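Protein synthesis inhibitor I (Hordeum vulgare, PDB 4FBC) belongs to the ribosome-inactivating proteins, a family of mixed alpha and beta fold, and holds adenosine monophosphate in a pocket of this model. Local coordinates at residues A[135-138]-A[139-143]; A[245-248]-A[249-252]. The protein carries 3 engineered substitutions. All coordinates share one frame; numbering follows the deposited sequence.

Both contacts lie at the N-terminal starts of helices, one after the other along the chain. Their centres lie 31 Å apart and their nearest atoms about 22 Å apart, so they do not touch. Contact 1 opens helix 136-147 and packs on helix 157-179, which also carries Leu171 and Arg179 of the adenosine monophosphate pocket. Contact 2 opens helix 248-254 and packs on helix 214-225, whose first residue, Trp214, belongs to the same pocket. Neither contact supplies a pocket residue itself. The two starts differ in kind: Gly135, with no side chain, holds the N-cap position of helix 136-147, whereas Thr247 caps helix 248-254 in a capping box with Gln250.

Contact 1: A[135-138]-A[139-143]; sequences GRQQ and LADAV
Gly135 holds the N-cap of helix 136-147, and its carbonyl O accepts from Leu139 N at 3.0 Å. Three more backbone bonds follow in i to i+4 steps. Ala140 N donates to Arg136 O at 2.9 Å. Asp141 N reaches Gln137 O at 2.7 Å, and Ala142 N reaches Gln138 O at 3.0 Å. One side-chain bond spans the same turn: Gln137 NE2 donates to Asp141 OD1 at 3.0 Å, with an N-H...O angle of 163°. The acceptor lies in the amide plane of Gln137, but the amide comes from above the carboxylate plane. The two planes are 49° apart. Gln137 starts with CG opposite its backbone N (chi1 -162°) and then bends at chi2, which brings the amide over towards Asp141. This pair sits on the exposed side of the helix. Leu139 and Ala142 are buried and pack against Leu170 of helix 157-179; Leu139 also touches Met173 and Ala142 touches Ala166. Arg136 turns away, and its guanidinium group bonds to the carbonyl oxygens of Val21, Ala23 and His192. These are the first two turns of an amphipathic alpha-helix, with an i to i+4 Gln-Asp bond on its outer face.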
loop_
_atom_site.group_PDB
_atom_site.type_symbol
_atom_site.label_atom_id
_atom_site.label_comp_id
_atom_site.label_asym_id
_atom_site.label_seq_id
_atom_site.Cartn_x
_atom_site.Cartn_y
_atom_site.Cartn_z
ATOM N N GLY A 135 -3.868 15.234 -0.472
ATOM C CA GLY A 135 -3.045 16.406 -0.211
ATOM C C GLY A 135 -2.546 16.419 1.219
ATOM O O GLY A 135 -2.897 15.536 2.012
ATOM N N ARG A 136 -1.738 17.420 1.567
ATOM C CA ARG A 136 -1.197 17.511 2.919
ATOM C C ARG A 136 -2.274 17.644 4.008
ATOM O O ARG A 136 -2.235 16.927 5.005
ATOM C CB ARG A 136 -0.183 18.655 3.039
ATOM C CG ARG A 136 0.649 18.570 4.309
ATOM C CD ARG A 136 1.552 19.783 4.503
ATOM N NE ARG A 136 2.596 19.911 3.485
ATOM C CZ ARG A 136 3.712 19.186 3.447
ATOM N NH1 ARG A 136 3.924 18.237 4.344
ATOM N NH2 ARG A 136 4.618 19.398 2.500
ATOM N N GLN A 137 -3.224 18.561 3.833
ATOM C CA GLN A 137 -4.265 18.732 4.845
ATOM C C GLN A 137 -5.183 17.506 4.961
ATOM O O GLN A 137 -5.624 17.160 6.062
ATOM C CB GLN A 137 -5.092 19.995 4.602
ATOM C CG GLN A 137 -5.854 20.427 5.838
ATOM C CD GLN A 137 -4.913 20.741 6.985
ATOM O OE1 GLN A 137 -3.981 21.529 6.825
ATOM N NE2 GLN A 137 -5.126 20.102 8.134
ATOM N N GLN A 138 -5.466 16.849 3.838
ATOM C CA GLN A 138 -6.285 15.633 3.876
ATOM C C GLN A 138 -5.569 14.528 4.626
ATOM O O GLN A 138 -6.202 13.731 5.321
ATOM C CB GLN A 138 -6.646 15.149 2.465
ATOM C CG GLN A 138 -7.669 16.012 1.741
ATOM C CD GLN A 138 -7.076 17.305 1.211
ATOM O OE1 GLN A 138 -5.867 17.543 1.315
ATOM N NE2 GLN A 138 -7.924 18.144 0.627
ATOM N N LEU A 139 -4.250 14.469 4.463
ATOM C CA LEU A 139 -3.430 13.510 5.192
ATOM C C LEU A 139 -3.473 13.810 6.680
ATOM O O LEU A 139 -3.733 12.922 7.497
ATOM C CB LEU A 139 -1.989 13.540 4.674
ATOM C CG LEU A 139 -0.968 12.681 5.418
ATOM C CD1 LEU A 139 -1.359 11.218 5.328
ATOM C CD2 LEU A 139 0.445 12.879 4.863
ATOM N N ALA A 140 -3.242 15.073 7.032
ATOM C CA ALA A 140 -3.270 15.490 8.426
ATOM C C ALA A 140 -4.654 15.296 9.048
ATOM O O ALA A 140 -4.760 14.866 10.187
ATOM C CB ALA A 140 -2.822 16.951 8.563
ATOM N N ASP A 141 -5.711 15.627 8.313
ATOM C CA ASP A 141 -7.068 15.470 8.857
ATOM C C ASP A 141 -7.440 13.993 9.029
ATOM O O ASP A 141 -8.123 13.624 9.984
ATOM C CB ASP A 141 -8.109 16.190 7.990
ATOM C CG ASP A 141 -8.001 17.711 8.079
ATOM O OD1 ASP A 141 -7.290 18.209 8.973
ATOM O OD2 ASP A 141 -8.642 18.402 7.257
ATOM N N ALA A 142 -6.986 13.148 8.107
ATOM C CA ALA A 142 -7.218 11.710 8.227
ATOM C C ALA A 142 -6.473 11.137 9.431
ATOM O O ALA A 142 -7.018 10.300 10.168
ATOM C CB ALA A 142 -6.814 10.984 6.950
ATOM N N VAL A 143 -5.235 11.584 9.641
ATOM C CA VAL A 143 -4.463 11.136 10.800
ATOM C C VAL A 143 -5.162 11.575 12.091
ATOM O O VAL A 143 -5.298 10.795 13.032
ATOM C CB VAL A 143 -2.992 11.622 10.749
ATOM C CG1 VAL A 143 -2.296 11.438 12.089
ATOM C CG2 VAL A 143 -2.238 10.879 9.678
#

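Contact 2: A[245-248]-A[249-252]; sequences VRTA and VQAA
A capping box opens helix 248-254, with Thr247 as the N-cap and Gln250 as its partner three residues on. Gln250 N donates to Thr247 OG1 at 3.1 Å, with an N-H...O angle of 160°. The threonine hydroxyl lies between its own backbone N and carbonyl carbon (chi1 67°), where it faces the first turn. The Gln250 chain is extended beyond CG and runs back beside the hydroxyl, with CG 3.3 Å from Thr247 OG1. The return bond of the box, from Thr247 N to Gln250 OE1, is weak at 3.4 Å. OE1 is held mainly by Arg246 N, the residue before the cap. That bond is short at 2.7 Å and lies almost in line with the amide C=O. Ordinary helix bonds follow, Ala251 N to Thr247 O at 2.9 Å and Ala252 N to Ala248 O at 2.8 Å. On the buried side Val245 CG1 lies 3.8 Å from Ala251 CB. Both residues also touch Phe237 and Leu217, the latter on helix 214-225. The Arg246 side chain leads away to a salt bridge with Glu241. The polar bonds between Thr247 and Gln250 are those of a capping box, the motif that starts this alpha-helix.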
loop_
_atom_site.group_PDB
_atom_site.type_symbol
_atom_site.label_atom_id
_atom_site.label_comp_id
_atom_site.label_asym_id
_atom_site.label_seq_id
_atom_site.Cartn_x
_atom_site.Cartn_y
_atom_site.Cartn_z
ATOM N N VAL A 245 -0.551 2.070 -19.881
ATOM C CA VAL A 245 0.688 1.302 -19.878
ATOM C C VAL A 245 0.739 0.376 -21.074
ATOM O O VAL A 245 0.096 -0.676 -21.085
ATOM C CB VAL A 245 0.807 0.472 -18.578
ATOM C CG1 VAL A 245 2.078 -0.390 -18.597
ATOM C CG2 VAL A 245 0.801 1.383 -17.373
ATOM N N ARG A 246 1.502 0.773 -22.086
ATOM C CA ARG A 246 1.563 0.012 -23.327
ATOM C C ARG A 246 2.823 -0.831 -23.472
ATOM O O ARG A 246 2.845 -1.776 -24.253
ATOM C CB ARG A 246 1.463 0.955 -24.520
ATOM C CG ARG A 246 0.115 1.604 -24.650
ATOM C CD ARG A 246 0.027 2.305 -25.978
ATOM N NE ARG A 246 -1.195 3.087 -26.091
ATOM C CZ ARG A 246 -1.382 4.039 -26.998
ATOM N NH1 ARG A 246 -0.416 4.329 -27.865
ATOM N NH2 ARG A 246 -2.530 4.704 -27.032
ATOM N N THR A 247 3.880 -0.483 -22.738
ATOM C CA THR A 247 5.149 -1.193 -22.879
ATOM C C THR A 247 5.711 -1.629 -21.533
ATOM O O THR A 247 5.292 -1.135 -20.484
ATOM C CB THR A 247 6.229 -0.320 -23.553
ATOM O OG1 THR A 247 6.572 0.765 -22.677
ATOM C CG2 THR A 247 5.741 0.225 -24.901
ATOM N N ALA A 248 6.668 -2.548 -21.576
ATOM C CA ALA A 248 7.350 -3.004 -20.366
ATOM C C ALA A 248 8.083 -1.853 -19.673
ATOM O O ALA A 248 8.059 -1.748 -18.440
ATOM C CB ALA A 248 8.323 -4.132 -20.694
ATOM N N VAL A 249 8.728 -0.989 -20.455
ATOM C CA VAL A 249 9.424 0.164 -19.870
ATOM C C VAL A 249 8.434 1.079 -19.141
ATOM O O VAL A 249 8.715 1.575 -18.049
ATOM C CB VAL A 249 10.268 0.939 -20.905
ATOM C CG1 VAL A 249 10.646 2.301 -20.368
ATOM C CG2 VAL A 249 11.533 0.160 -21.256
ATOM N N GLN A 250 7.251 1.268 -19.715
ATOM C CA GLN A 250 6.226 2.036 -19.022
ATOM C C GLN A 250 5.735 1.321 -17.767
ATOM O O GLN A 250 5.491 1.958 -16.744
ATOM C CB GLN A 250 5.049 2.352 -19.954
ATOM C CG GLN A 250 5.394 3.363 -21.056
ATOM C CD GLN A 250 4.268 3.529 -22.055
ATOM O OE1 GLN A 250 3.299 2.773 -22.033
ATOM N NE2 GLN A 250 4.384 4.526 -22.932
ATOM N N ALA A 251 5.598 -0.003 -17.847
ATOM C CA ALA A 251 5.191 -0.790 -16.690
ATOM C C ALA A 251 6.203 -0.663 -15.541
ATOM O O ALA A 251 5.806 -0.533 -14.384
ATOM C CB ALA A 251 5.006 -2.255 -17.080
ATOM N N ALA A 252 7.495 -0.706 -15.878
ATOM C CA ALA A 252 8.579 -0.558 -14.897
ATOM C C ALA A 252 8.554 0.831 -14.262
ATOM O O ALA A 252 8.708 0.968 -13.048
ATOM C CB ALA A 252 9.943 -0.836 -15.533
#